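Local coordinates for protein peptide chain release factor subunit 1 (Aeropyrum pernix, PDB 3AGK) that probably directs the termination of translation in response to the stop codons UAA, UAG and UGA, as the archaeal release factor aRF1, at residues 18-23 and 109-114; 152-157 and 261-266; 221-226 and 268-273; 302-307 and 325-330. All blocks are in the same frame, centred on the assembly; numbering follows the deposited sequence.

The four contacts sample the three domains of an eRF1-family release factor: contact 1 the first, contacts 2 and 3 the second, contact 4 the third. Contact 1 closes before contact 2 opens and contact 4 comes last, with centres about 28 to 34 Å apart between domains. Contacts 2 and 3, by contrast, have centres about 10 Å apart, interleave along the chain and share helix 259-269 and one mixed sheet; they touch where Ala266 CB lies 3.7 Å from Ala225 CB. They thus belong to one continuous core, while contacts 1 and 4 lie in separate domains, consistent with stop-codon reading and peptide release residing in different domains of this family.

Contact 1 (18-23 and 109-114); sequences ARLLKE and FMFSPP
A 2.9 Å backbone hydrogen bond from Glu23 N to Leu20 O joins the two helix residues that touch Phe109. At the exposed margin, OE2 of Glu23 stands 4.1 Å from CZ of Phe109. The two side chains cross at about a right angle, and the carboxylate and ring planes are 57° apart. Leu20 gives the largest share of the buried surface; it points from helix 18-23 to the strand and sends its two methyls to different rings. CD1 rests 3.9 Å from CD2 of Phe109, the two side chains sliding past each other in opposite directions. CD2 meets Phe111 more closely, 3.5 Å from CE2, and is also near the CD2 and CZ atoms of that ring. In Leu20 the CG lies opposite the backbone N (chi1 -176°), which directs the fork to the strand, one methyl to each ring. Phe109 and Phe111 are two apart on strand 109-111 and therefore emerge on the same side of it, while Met110 between them faces away and covers Leu93 and Leu95. The Phe109 ring also meets that of Trp27 nearly at right angles, and Phe111 is buried further by Leu17 and Leu133. The short helix and strand axes run almost antiparallel (157°), 12.1 Å apart. This is the apolar helix-on-sheet packing of an alpha+beta domain, with helix 14-24 lying on strand 107-111 at the border of the four-stranded antiparallel sheet of eRF1 domain 1.

Contact 2 (152-157 and 261-266); sequences QATIGL and QGLKEA
The flat group that Leu263 meets is the peptide backbone of the strand at Gly156, with the methyl of Thr154 next to it; no aromatic ring or guanidinium takes part. Both branches of the leucine share the glycine: CD1 and CD2 of Leu263 are each 3.8 Å from CA of Gly156, and CD2 also approaches the Gly156 N atom. A beta carbon added to Gly156 would point at the helix and fall 2.5 Å from Leu263 CD1, a clash, so the close seating of the leucine depends on the missing side chain. Alongside, CG2 of Thr154 touches CG of Leu263 at 3.9 Å. The threonine is turned with OG1 opposite its carbonyl carbon (chi1 -60°), which presents the methyl to the leucine and leaves the hydroxyl to hydrogen bond with Gln258 OE1 and with Gly259 N at the start of helix 259-269. Leu263 reaches onward to Ile145, Ile147 and Val165 on the adjoining strands. Cutting the side chain back to an alanine here would probably open a gap over Gly156 and deprive the Thr154 methyl of part of its cover. The cohesion between strand 152-157 and helix 261-266 is therefore apolar, relying on the fit of one branched side chain, while the polar end of Thr154 is satisfied by Gln258 and Gly259 where the helix begins.

Contact 3 (221-226 and 268-273); sequences GVIVAG and MKAEKV
Facing Ile223 of the strand, the chain leaves helical geometry at Ala270, the centre of an inverse gamma turn, and folds through a type I beta turn to Val273, closed by a 3.0 Å hydrogen bond from Val273 N to Ala270 O. The turn sets the side chains of its first and last residues toward the strand, where both touch Ile223. The terminal CD1 of Ile223 presses on CB of Ala270 at 3.5 Å, tighter than ordinary van der Waals contact, and lies 3.9 Å from CG1 of Val273. CG1 of Ile223 follows at slightly longer range to the same two carbons. With CG1 opposite the carbonyl carbon (chi1 -67°) and the chain then extended (chi2 165°), the isoleucine reaches out from the strand and ends against both residues. Arg280 NH2 of helix 277-294 hydrogen bonds to the carbonyl oxygens of both Ala270 and Val273. Ile143 of strand 142-149 and Val253 of strand 253-254 also touch Ile223, so the contact joins the exit from helix 259-269 to the strands of the mixed sheet in eRF1 domain 2.

Contact 4 (302-307 and 325-330); sequences YGEKDV and REDLEE
The firm part of this contact is a salt bridge between Arg325 and Glu304, in which NH2 of Arg325 donates to OE2 of Glu304 over 3.1 Å. The bond is fairly straight (165° at the hydrogen) and uses the anti lone pair of OE2, which lies at the guanidinium edge and within 5° of its plane. The carboxylate itself is turned steeply, 78° from that plane; a single oxygen meets a single nitrogen, and the bridge is not bidentate. Arg325 gets there by a bend at chi3, and its NE also donates to the carbonyl oxygen of Gly360. Asp327 also belongs to the network through NH1 of Arg325, although that atom's position is doubtful; its OD2 is additionally bonded to Trp331 NE1. The whole contact lies at the surface and buries only 74 Å², and its loose side is the approach of Glu304 OE2 to OD2 of Asp327 at 4.3 Å, a like-charge pair that the arginine beside both is likely to ease. A methionine in place of Arg325 would probably leave the Glu304 carboxylate without its cation and the Gly360 carbonyl without its donor, and less certainly Asp327 without a partner. Trp331 of helix 328-335 and Leu362 of strand 362-366 back Glu304 and Arg325, so the bridge ties the first turn of helix 304-312 to the turn preceding helix 328-335 in eRF1 domain 3.

Contact 1 (18-23 and 109-114)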
loop_
_atom_site.group_PDB
_atom_site.type_symbol
_atom_site.label_atom_id
_atom_site.label_comp_id
_atom_site.label_asym_id
_atom_site.label_seq_id
_atom_site.Cartn_x
_atom_site.Cartn_y
_atom_site.Cartn_z
ATOM N N ALA A 18 -6.118 -0.638 11.610
ATOM C CA ALA A 18 -6.303 -0.216 10.219
ATOM C C ALA A 18 -7.448 0.775 10.066
ATOM O O ALA A 18 -7.327 1.765 9.342
ATOM C CB ALA A 18 -6.539 -1.411 9.324
ATOM N N ARG A 19 -8.568 0.487 10.723
ATOM C CA ARG A 19 -9.676 1.428 10.761
ATOM C C ARG A 19 -9.168 2.808 11.193
ATOM O O ARG A 19 -9.472 3.825 10.566
ATOM C CB ARG A 19 -10.741 0.936 11.742
ATOM C CG ARG A 19 -12.024 1.755 11.743
ATOM C CD ARG A 19 -13.082 1.091 12.604
ATOM N NE ARG A 19 -14.424 1.562 12.280
ATOM C CZ ARG A 19 -15.378 1.789 13.178
ATOM N NH1 ARG A 19 -15.135 1.594 14.468
ATOM N NH2 ARG A 19 -16.569 2.223 12.789
ATOM N N LEU A 20 -8.405 2.821 12.283
ATOM C CA LEU A 20 -7.834 4.035 12.850
ATOM C C LEU A 20 -6.881 4.672 11.841
ATOM O O LEU A 20 -6.893 5.888 11.632
ATOM C CB LEU A 20 -7.072 3.680 14.124
ATOM C CG LEU A 20 -6.460 4.789 14.972
ATOM C CD1 LEU A 20 -7.524 5.720 15.544
ATOM C CD2 LEU A 20 -5.646 4.170 16.084
ATOM N N LEU A 21 -6.071 3.828 11.209
ATOM C CA LEU A 21 -5.079 4.275 10.230
ATOM C C LEU A 21 -5.714 5.068 9.096
ATOM O O LEU A 21 -5.178 6.084 8.664
ATOM C CB LEU A 21 -4.314 3.078 9.674
ATOM C CG LEU A 21 -2.835 2.984 10.046
ATOM C CD1 LEU A 21 -2.543 3.655 11.366
ATOM C CD2 LEU A 21 -2.371 1.531 10.074
ATOM N N LYS A 22 -6.867 4.607 8.626
ATOM C CA LYS A 22 -7.576 5.290 7.551
ATOM C C LYS A 22 -7.963 6.709 7.951
ATOM O O LYS A 22 -8.114 7.584 7.100
ATOM C CB LYS A 22 -8.815 4.493 7.128
ATOM C CG LYS A 22 -9.739 5.231 6.172
ATOM C CD LYS A 22 -10.067 4.395 4.926
ATOM C CE LYS A 22 -10.784 3.084 5.264
ATOM N NZ LYS A 22 -9.843 1.988 5.634
ATOM N N GLU A 23 -8.109 6.942 9.250
ATOM C CA GLU A 23 -8.525 8.253 9.722
ATOM C C GLU A 23 -7.348 9.073 10.255
ATOM O O GLU A 23 -7.364 10.308 10.217
ATOM C CB GLU A 23 -9.627 8.115 10.767
ATOM C CG GLU A 23 -10.669 9.208 10.694
ATOM C CD GLU A 23 -10.474 10.253 11.769
ATOM O OE1 GLU A 23 -11.188 11.277 11.742
ATOM O OE2 GLU A 23 -9.608 10.044 12.645
ATOM N N PHE A 109 -4.806 10.836 20.285
ATOM C CA PHE A 109 -4.976 9.390 20.154
ATOM C C PHE A 109 -3.915 8.683 20.985
ATOM O O PHE A 109 -2.749 9.067 20.952
ATOM C CB PHE A 109 -4.900 8.947 18.687
ATOM C CG PHE A 109 -5.842 9.691 17.776
ATOM C CD1 PHE A 109 -5.504 10.943 17.278
ATOM C CD2 PHE A 109 -7.064 9.141 17.420
ATOM C CE1 PHE A 109 -6.369 11.636 16.444
ATOM C CE2 PHE A 109 -7.938 9.826 16.584
ATOM C CZ PHE A 109 -7.588 11.076 16.096
ATOM N N MET A 110 -4.316 7.682 21.764
ATOM C CA MET A 110 -3.337 6.909 22.516
ATOM C C MET A 110 -3.706 5.444 22.526
ATOM O O MET A 110 -4.835 5.104 22.805
ATOM C CB MET A 110 -3.188 7.411 23.952
ATOM C CG MET A 110 -2.025 6.706 24.656
ATOM S SD MET A 110 -1.714 7.176 26.364
ATOM C CE MET A 110 -3.324 6.966 27.106
ATOM N N PHE A 111 -2.758 4.567 22.221
ATOM C CA PHE A 111 -3.041 3.136 22.276
ATOM C C PHE A 111 -1.794 2.270 22.354
ATOM O O PHE A 111 -0.648 2.760 22.242
ATOM C CB PHE A 111 -3.878 2.706 21.072
ATOM C CG PHE A 111 -3.216 2.970 19.757
ATOM C CD1 PHE A 111 -2.517 1.965 19.106
ATOM C CD2 PHE A 111 -3.282 4.227 19.176
ATOM C CE1 PHE A 111 -1.897 2.199 17.897
ATOM C CE2 PHE A 111 -2.661 4.476 17.959
ATOM C CZ PHE A 111 -1.967 3.457 17.315
ATOM N N SER A 112 -2.020 0.974 22.562
ATOM C CA SER A 112 -0.947 0.010 22.417
ATOM C C SER A 112 -1.199 -0.782 21.133
ATOM O O SER A 112 -2.321 -1.173 20.855
ATOM C CB SER A 112 -0.836 -0.890 23.651
ATOM O OG SER A 112 0.290 -1.753 23.555
ATOM N N PRO A 113 -0.158 -0.979 20.319
ATOM C CA PRO A 113 -0.329 -1.643 19.020
ATOM C C PRO A 113 -0.344 -3.173 19.138
ATOM O O PRO A 113 0.166 -3.703 20.127
ATOM C CB PRO A 113 0.902 -1.175 18.241
ATOM C CG PRO A 113 1.945 -0.968 19.294
ATOM C CD PRO A 113 1.215 -0.480 20.518
ATOM N N PRO A 114 -0.897 -3.874 18.132
ATOM C CA PRO A 114 -0.978 -5.340 18.200
ATOM C C PRO A 114 0.423 -5.932 18.236
ATOM O O PRO A 114 0.650 -7.024 18.761
ATOM C CB PRO A 114 -1.671 -5.729 16.885
ATOM C CG PRO A 114 -2.134 -4.459 16.255
ATOM C CD PRO A 114 -1.313 -3.350 16.820
#

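Contact 2 (152-157 and 261-266)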
loop_
_atom_site.group_PDB
_atom_site.type_symbol
_atom_site.label_atom_id
_atom_site.label_comp_id
_atom_site.label_asym_id
_atom_site.label_seq_id
_atom_site.Cartn_x
_atom_site.Cartn_y
_atom_site.Cartn_z
ATOM N N GLN A 152 15.771 0.720 -21.523
ATOM C CA GLN A 152 14.582 1.228 -20.836
ATOM C C GLN A 152 14.049 0.225 -19.805
ATOM O O GLN A 152 14.131 -0.982 -20.006
ATOM C CB GLN A 152 13.509 1.532 -21.870
ATOM C CG GLN A 152 12.287 2.242 -21.358
ATOM C CD GLN A 152 11.269 2.453 -22.468
ATOM O OE1 GLN A 152 10.201 3.011 -22.243
ATOM N NE2 GLN A 152 11.596 1.994 -23.672
ATOM N N ALA A 153 13.510 0.728 -18.700
ATOM C CA ALA A 153 13.069 -0.142 -17.619
ATOM C C ALA A 153 11.915 0.458 -16.822
ATOM O O ALA A 153 11.750 1.666 -16.784
ATOM C CB ALA A 153 14.229 -0.473 -16.696
ATOM N N THR A 154 11.115 -0.409 -16.200
ATOM C CA THR A 154 10.055 0.001 -15.285
ATOM C C THR A 154 10.167 -0.814 -13.998
ATOM O O THR A 154 10.306 -2.044 -14.037
ATOM C CB THR A 154 8.646 -0.234 -15.906
ATOM O OG1 THR A 154 8.521 0.517 -17.119
ATOM C CG2 THR A 154 7.511 0.169 -14.924
ATOM N N ILE A 155 10.117 -0.138 -12.857
ATOM C CA ILE A 155 10.047 -0.825 -11.577
ATOM C C ILE A 155 8.653 -0.594 -10.960
ATOM O O ILE A 155 8.188 0.544 -10.859
ATOM C CB ILE A 155 11.192 -0.390 -10.646
ATOM C CG1 ILE A 155 12.520 -0.603 -11.371
ATOM C CG2 ILE A 155 11.163 -1.177 -9.315
ATOM C CD1 ILE A 155 13.687 0.060 -10.717
ATOM N N GLY A 156 7.969 -1.683 -10.599
ATOM C CA GLY A 156 6.616 -1.583 -10.082
ATOM C C GLY A 156 6.421 -2.372 -8.802
ATOM O O GLY A 156 7.311 -3.106 -8.366
ATOM N N LEU A 157 5.244 -2.230 -8.208
ATOM C CA LEU A 157 4.945 -2.885 -6.954
ATOM C C LEU A 157 3.488 -3.338 -6.921
ATOM O O LEU A 157 2.583 -2.550 -7.201
ATOM C CB LEU A 157 5.220 -1.930 -5.796
ATOM C CG LEU A 157 5.070 -2.580 -4.421
ATOM C CD1 LEU A 157 6.079 -3.708 -4.237
ATOM C CD2 LEU A 157 5.219 -1.533 -3.337
ATOM N N GLN A 261 1.127 -0.253 -18.161
ATOM C CA GLN A 261 0.665 -1.273 -19.105
ATOM C C GLN A 261 1.526 -2.539 -19.106
ATOM O O GLN A 261 1.001 -3.644 -19.114
ATOM C CB GLN A 261 0.598 -0.686 -20.514
ATOM C CG GLN A 261 0.055 -1.616 -21.579
ATOM C CD GLN A 261 0.088 -0.979 -22.960
ATOM O OE1 GLN A 261 0.694 0.079 -23.158
ATOM N NE2 GLN A 261 -0.558 -1.623 -23.922
ATOM N N GLY A 262 2.851 -2.388 -19.112
ATOM C CA GLY A 262 3.722 -3.556 -19.090
ATOM C C GLY A 262 3.659 -4.287 -17.754
ATOM O O GLY A 262 3.778 -5.510 -17.707
ATOM N N LEU A 263 3.505 -3.526 -16.670
ATOM C CA LEU A 263 3.395 -4.078 -15.321
ATOM C C LEU A 263 2.175 -4.987 -15.208
ATOM O O LEU A 263 2.249 -6.099 -14.655
ATOM C CB LEU A 263 3.270 -2.949 -14.298
ATOM C CG LEU A 263 4.516 -2.138 -13.955
ATOM C CD1 LEU A 263 4.182 -1.074 -12.915
ATOM C CD2 LEU A 263 5.619 -3.072 -13.446
ATOM N N LYS A 264 1.055 -4.501 -15.738
ATOM C CA LYS A 264 -0.180 -5.281 -15.769
ATOM C C LYS A 264 0.050 -6.570 -16.534
ATOM O O LYS A 264 -0.288 -7.655 -16.049
ATOM C CB LYS A 264 -1.326 -4.490 -16.410
ATOM C CG LYS A 264 -2.659 -5.274 -16.522
ATOM C CD LYS A 264 -3.748 -4.368 -17.077
ATOM C CE LYS A 264 -5.112 -4.986 -16.995
ATOM N NZ LYS A 264 -6.167 -3.956 -17.271
ATOM N N GLU A 265 0.635 -6.455 -17.727
ATOM C CA GLU A 265 0.887 -7.625 -18.561
ATOM C C GLU A 265 1.750 -8.676 -17.848
ATOM O O GLU A 265 1.465 -9.872 -17.912
ATOM C CB GLU A 265 1.509 -7.250 -19.909
ATOM C CG GLU A 265 1.853 -8.496 -20.741
ATOM C CD GLU A 265 2.179 -8.213 -22.206
ATOM O OE1 GLU A 265 2.717 -7.124 -22.521
ATOM O OE2 GLU A 265 1.902 -9.111 -23.041
ATOM N N ALA A 266 2.786 -8.230 -17.148
ATOM C CA ALA A 266 3.667 -9.153 -16.439
ATOM C C ALA A 266 2.931 -9.876 -15.310
ATOM O O ALA A 266 3.118 -11.075 -15.085
ATOM C CB ALA A 266 4.854 -8.422 -15.893
#

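Contact 3 (221-226 and 268-273)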
loop_
_atom_site.group_PDB
_atom_site.type_symbol
_atom_site.label_atom_id
_atom_site.label_comp_id
_atom_site.label_asym_id
_atom_site.label_seq_id
_atom_site.Cartn_x
_atom_site.Cartn_y
_atom_site.Cartn_z
ATOM N N GLY A 221 8.237 -11.707 -3.377
ATOM C CA GLY A 221 8.783 -12.130 -4.651
ATOM C C GLY A 221 9.064 -10.995 -5.601
ATOM O O GLY A 221 8.634 -9.863 -5.366
ATOM N N VAL A 222 9.774 -11.307 -6.684
ATOM C CA VAL A 222 10.056 -10.322 -7.727
ATOM C C VAL A 222 9.847 -10.964 -9.072
ATOM O O VAL A 222 10.346 -12.057 -9.338
ATOM C CB VAL A 222 11.501 -9.786 -7.640
ATOM C CG1 VAL A 222 11.795 -8.785 -8.791
ATOM C CG2 VAL A 222 11.738 -9.146 -6.266
ATOM N N ILE A 223 9.069 -10.309 -9.916
ATOM C CA ILE A 223 8.909 -10.773 -11.279
ATOM C C ILE A 223 9.843 -9.952 -12.150
ATOM O O ILE A 223 9.852 -8.709 -12.078
ATOM C CB ILE A 223 7.467 -10.574 -11.766
ATOM C CG1 ILE A 223 6.508 -11.482 -10.985
ATOM C CG2 ILE A 223 7.367 -10.859 -13.265
ATOM C CD1 ILE A 223 5.042 -11.098 -11.152
ATOM N N VAL A 224 10.645 -10.628 -12.958
ATOM C CA VAL A 224 11.403 -9.903 -13.975
ATOM C C VAL A 224 10.767 -10.215 -15.334
ATOM O O VAL A 224 10.580 -11.374 -15.681
ATOM C CB VAL A 224 12.935 -10.231 -13.964
ATOM C CG1 VAL A 224 13.663 -9.487 -15.104
ATOM C CG2 VAL A 224 13.538 -9.878 -12.625
ATOM N N ALA A 225 10.411 -9.167 -16.072
ATOM C CA ALA A 225 9.753 -9.302 -17.372
ATOM C C ALA A 225 10.405 -8.387 -18.398
ATOM O O ALA A 225 11.245 -7.571 -18.063
ATOM C CB ALA A 225 8.282 -8.958 -17.260
ATOM N N GLY A 226 9.980 -8.513 -19.643
ATOM C CA GLY A 226 10.467 -7.635 -20.683
ATOM C C GLY A 226 10.413 -8.330 -22.025
ATOM O O GLY A 226 10.187 -9.545 -22.103
ATOM N N MET A 268 -0.418 -10.348 -15.100
ATOM C CA MET A 268 -1.369 -11.282 -15.671
ATOM C C MET A 268 -0.679 -12.551 -16.165
ATOM O O MET A 268 -1.269 -13.616 -16.142
ATOM C CB MET A 268 -2.190 -10.648 -16.800
ATOM C CG MET A 268 -3.003 -9.429 -16.367
ATOM S SD MET A 268 -4.151 -9.759 -14.993
ATOM C CE MET A 268 -5.269 -10.993 -15.704
ATOM N N LYS A 269 0.564 -12.445 -16.623
ATOM C CA LYS A 269 1.202 -13.600 -17.254
ATOM C C LYS A 269 2.011 -14.422 -16.281
ATOM O O LYS A 269 2.400 -15.543 -16.596
ATOM C CB LYS A 269 2.069 -13.175 -18.435
ATOM C CG LYS A 269 1.261 -12.785 -19.638
ATOM C CD LYS A 269 2.129 -12.296 -20.771
ATOM C CE LYS A 269 2.851 -13.432 -21.465
ATOM N NZ LYS A 269 3.225 -13.020 -22.856
ATOM N N ALA A 270 2.269 -13.865 -15.101
ATOM C CA ALA A 270 3.033 -14.574 -14.072
ATOM C C ALA A 270 2.129 -15.569 -13.334
ATOM O O ALA A 270 1.954 -15.512 -12.115
ATOM C CB ALA A 270 3.657 -13.588 -13.099
ATOM N N GLU A 271 1.558 -16.493 -14.080
ATOM C CA GLU A 271 0.525 -17.351 -13.511
ATOM C C GLU A 271 1.005 -18.227 -12.343
ATOM O O GLU A 271 0.199 -18.713 -11.546
ATOM C CB GLU A 271 -0.165 -18.159 -14.613
ATOM C CG GLU A 271 -1.284 -17.363 -15.288
ATOM C CD GLU A 271 -1.265 -17.441 -16.805
ATOM O OE1 GLU A 271 -2.363 -17.496 -17.403
ATOM O OE2 GLU A 271 -0.163 -17.436 -17.398
ATOM N N LYS A 272 2.318 -18.393 -12.213
ATOM C CA LYS A 272 2.848 -19.225 -11.136
ATOM C C LYS A 272 3.085 -18.475 -9.822
ATOM O O LYS A 272 3.424 -19.085 -8.812
ATOM C CB LYS A 272 4.108 -19.985 -11.580
ATOM C CG LYS A 272 3.819 -21.230 -12.427
ATOM C CD LYS A 272 2.701 -22.070 -11.803
ATOM C CE LYS A 272 2.505 -23.417 -12.511
ATOM N NZ LYS A 272 3.068 -24.575 -11.741
ATOM N N VAL A 273 2.899 -17.157 -9.819
ATOM C CA VAL A 273 3.032 -16.420 -8.563
ATOM C C VAL A 273 1.684 -16.201 -7.862
ATOM O O VAL A 273 0.771 -15.580 -8.403
ATOM C CB VAL A 273 3.915 -15.133 -8.685
ATOM C CG1 VAL A 273 4.208 -14.786 -10.133
ATOM C CG2 VAL A 273 3.339 -13.953 -7.891
#

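Contact 4 (302-307 and 325-330)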
loop_
_atom_site.group_PDB
_atom_site.type_symbol
_atom_site.label_atom_id
_atom_site.label_comp_id
_atom_site.label_asym_id
_atom_site.label_seq_id
_atom_site.Cartn_x
_atom_site.Cartn_y
_atom_site.Cartn_z
ATOM N N TYR A 302 -27.059 -4.246 -13.246
ATOM C CA TYR A 302 -26.558 -2.997 -12.686
ATOM C C TYR A 302 -27.746 -2.126 -12.339
ATOM O O TYR A 302 -28.874 -2.426 -12.736
ATOM C CB TYR A 302 -25.601 -2.281 -13.649
ATOM C CG TYR A 302 -26.048 -2.262 -15.095
ATOM C CD1 TYR A 302 -26.823 -1.210 -15.601
ATOM C CD2 TYR A 302 -25.689 -3.294 -15.961
ATOM C CE1 TYR A 302 -27.245 -1.199 -16.929
ATOM C CE2 TYR A 302 -26.091 -3.294 -17.290
ATOM C CZ TYR A 302 -26.864 -2.244 -17.773
ATOM O OH TYR A 302 -27.255 -2.258 -19.098
ATOM N N GLY A 303 -27.488 -1.051 -11.599
ATOM C CA GLY A 303 -28.547 -0.236 -11.028
ATOM C C GLY A 303 -28.855 -0.846 -9.677
ATOM O O GLY A 303 -29.043 -2.065 -9.578
ATOM N N GLU A 304 -28.876 -0.020 -8.636
ATOM C CA GLU A 304 -29.036 -0.517 -7.270
ATOM C C GLU A 304 -30.242 -1.448 -7.078
ATOM O O GLU A 304 -30.117 -2.515 -6.471
ATOM C CB GLU A 304 -29.086 0.651 -6.285
ATOM C CG GLU A 304 -27.709 1.210 -5.999
ATOM C CD GLU A 304 -27.742 2.565 -5.317
ATOM O OE1 GLU A 304 -28.767 2.890 -4.679
ATOM O OE2 GLU A 304 -26.729 3.301 -5.422
ATOM N N LYS A 305 -31.397 -1.041 -7.595
ATOM C CA LYS A 305 -32.610 -1.830 -7.462
ATOM C C LYS A 305 -32.387 -3.193 -8.103
ATOM O O LYS A 305 -32.645 -4.220 -7.478
ATOM C CB LYS A 305 -33.808 -1.117 -8.097
ATOM C CG LYS A 305 -34.158 0.223 -7.453
ATOM C CD LYS A 305 -33.789 1.435 -8.344
ATOM C CE LYS A 305 -32.276 1.706 -8.379
ATOM N NZ LYS A 305 -31.754 1.865 -9.774
ATOM N N ASP A 306 -31.882 -3.202 -9.334
ATOM C CA ASP A 306 -31.619 -4.458 -10.037
ATOM C C ASP A 306 -30.617 -5.331 -9.291
ATOM O O ASP A 306 -30.847 -6.535 -9.115
ATOM C CB ASP A 306 -31.121 -4.205 -11.462
ATOM C CG ASP A 306 -32.201 -3.659 -12.367
ATOM O OD1 ASP A 306 -32.011 -3.662 -13.603
ATOM O OD2 ASP A 306 -33.241 -3.226 -11.834
ATOM N N VAL A 307 -29.512 -4.728 -8.858
ATOM C CA VAL A 307 -28.469 -5.474 -8.158
ATOM C C VAL A 307 -29.050 -6.089 -6.886
ATOM O O VAL A 307 -28.844 -7.277 -6.622
ATOM C CB VAL A 307 -27.220 -4.611 -7.819
ATOM C CG1 VAL A 307 -26.243 -5.407 -6.965
ATOM C CG2 VAL A 307 -26.533 -4.123 -9.092
ATOM N N ARG A 325 -17.015 3.793 -3.454
ATOM C CA ARG A 325 -18.395 3.794 -2.984
ATOM C C ARG A 325 -18.486 3.802 -1.464
ATOM O O ARG A 325 -17.928 2.942 -0.785
ATOM C CB ARG A 325 -19.174 2.606 -3.551
ATOM C CG ARG A 325 -19.654 2.838 -4.963
ATOM C CD ARG A 325 -20.456 1.673 -5.461
ATOM N NE ARG A 325 -21.640 2.115 -6.189
ATOM C CZ ARG A 325 -22.794 2.417 -5.613
ATOM N NH1 ARG A 325 -22.912 2.331 -4.303
ATOM N NH2 ARG A 325 -23.825 2.799 -6.344
ATOM N N GLU A 326 -19.208 4.780 -0.935
ATOM C CA GLU A 326 -19.358 4.897 0.502
ATOM C C GLU A 326 -20.117 3.705 1.069
ATOM O O GLU A 326 -19.776 3.200 2.135
ATOM C CB GLU A 326 -20.021 6.226 0.846
ATOM C CG GLU A 326 -19.260 7.403 0.248
ATOM C CD GLU A 326 -19.833 8.745 0.637
ATOM O OE1 GLU A 326 -19.239 9.780 0.255
ATOM O OE2 GLU A 326 -20.877 8.765 1.320
ATOM N N ASP A 327 -21.123 3.234 0.338
ATOM C CA ASP A 327 -21.902 2.069 0.766
ATOM C C ASP A 327 -21.177 0.742 0.520
ATOM O O ASP A 327 -21.764 -0.334 0.663
ATOM C CB ASP A 327 -23.273 2.061 0.081
ATOM C CG ASP A 327 -23.171 2.000 -1.439
ATOM O OD1 ASP A 327 -22.107 1.612 -1.965
ATOM O OD2 ASP A 327 -24.156 2.349 -2.118
ATOM N N LEU A 328 -19.897 0.813 0.164
ATOM C CA LEU A 328 -19.137 -0.394 -0.187
ATOM C C LEU A 328 -19.429 -1.602 0.717
ATOM O O LEU A 328 -19.762 -2.695 0.237
ATOM C CB LEU A 328 -17.634 -0.097 -0.206
ATOM C CG LEU A 328 -16.701 -1.074 -0.932
ATOM C CD1 LEU A 328 -15.331 -0.446 -1.096
ATOM C CD2 LEU A 328 -16.577 -2.397 -0.198
ATOM N N GLU A 329 -19.302 -1.413 2.024
ATOM C CA GLU A 329 -19.379 -2.548 2.929
ATOM C C GLU A 329 -20.785 -3.120 2.987
ATOM O O GLU A 329 -20.967 -4.322 3.186
ATOM C CB GLU A 329 -18.883 -2.177 4.324
ATOM C CG GLU A 329 -18.419 -3.379 5.135
ATOM C CD GLU A 329 -17.240 -4.104 4.495
ATOM O OE1 GLU A 329 -16.499 -3.474 3.704
ATOM O OE2 GLU A 329 -17.053 -5.306 4.789
ATOM N N GLU A 330 -21.779 -2.258 2.801
ATOM C CA GLU A 330 -23.163 -2.708 2.785
ATOM C C GLU A 330 -23.365 -3.739 1.697
ATOM O O GLU A 330 -23.896 -4.819 1.949
ATOM C CB GLU A 330 -24.113 -1.535 2.595
ATOM C CG GLU A 330 -24.208 -0.653 3.822
ATOM C CD GLU A 330 -25.148 0.507 3.621
ATOM O OE1 GLU A 330 -24.935 1.558 4.263
ATOM O OE2 GLU A 330 -26.095 0.370 2.813
#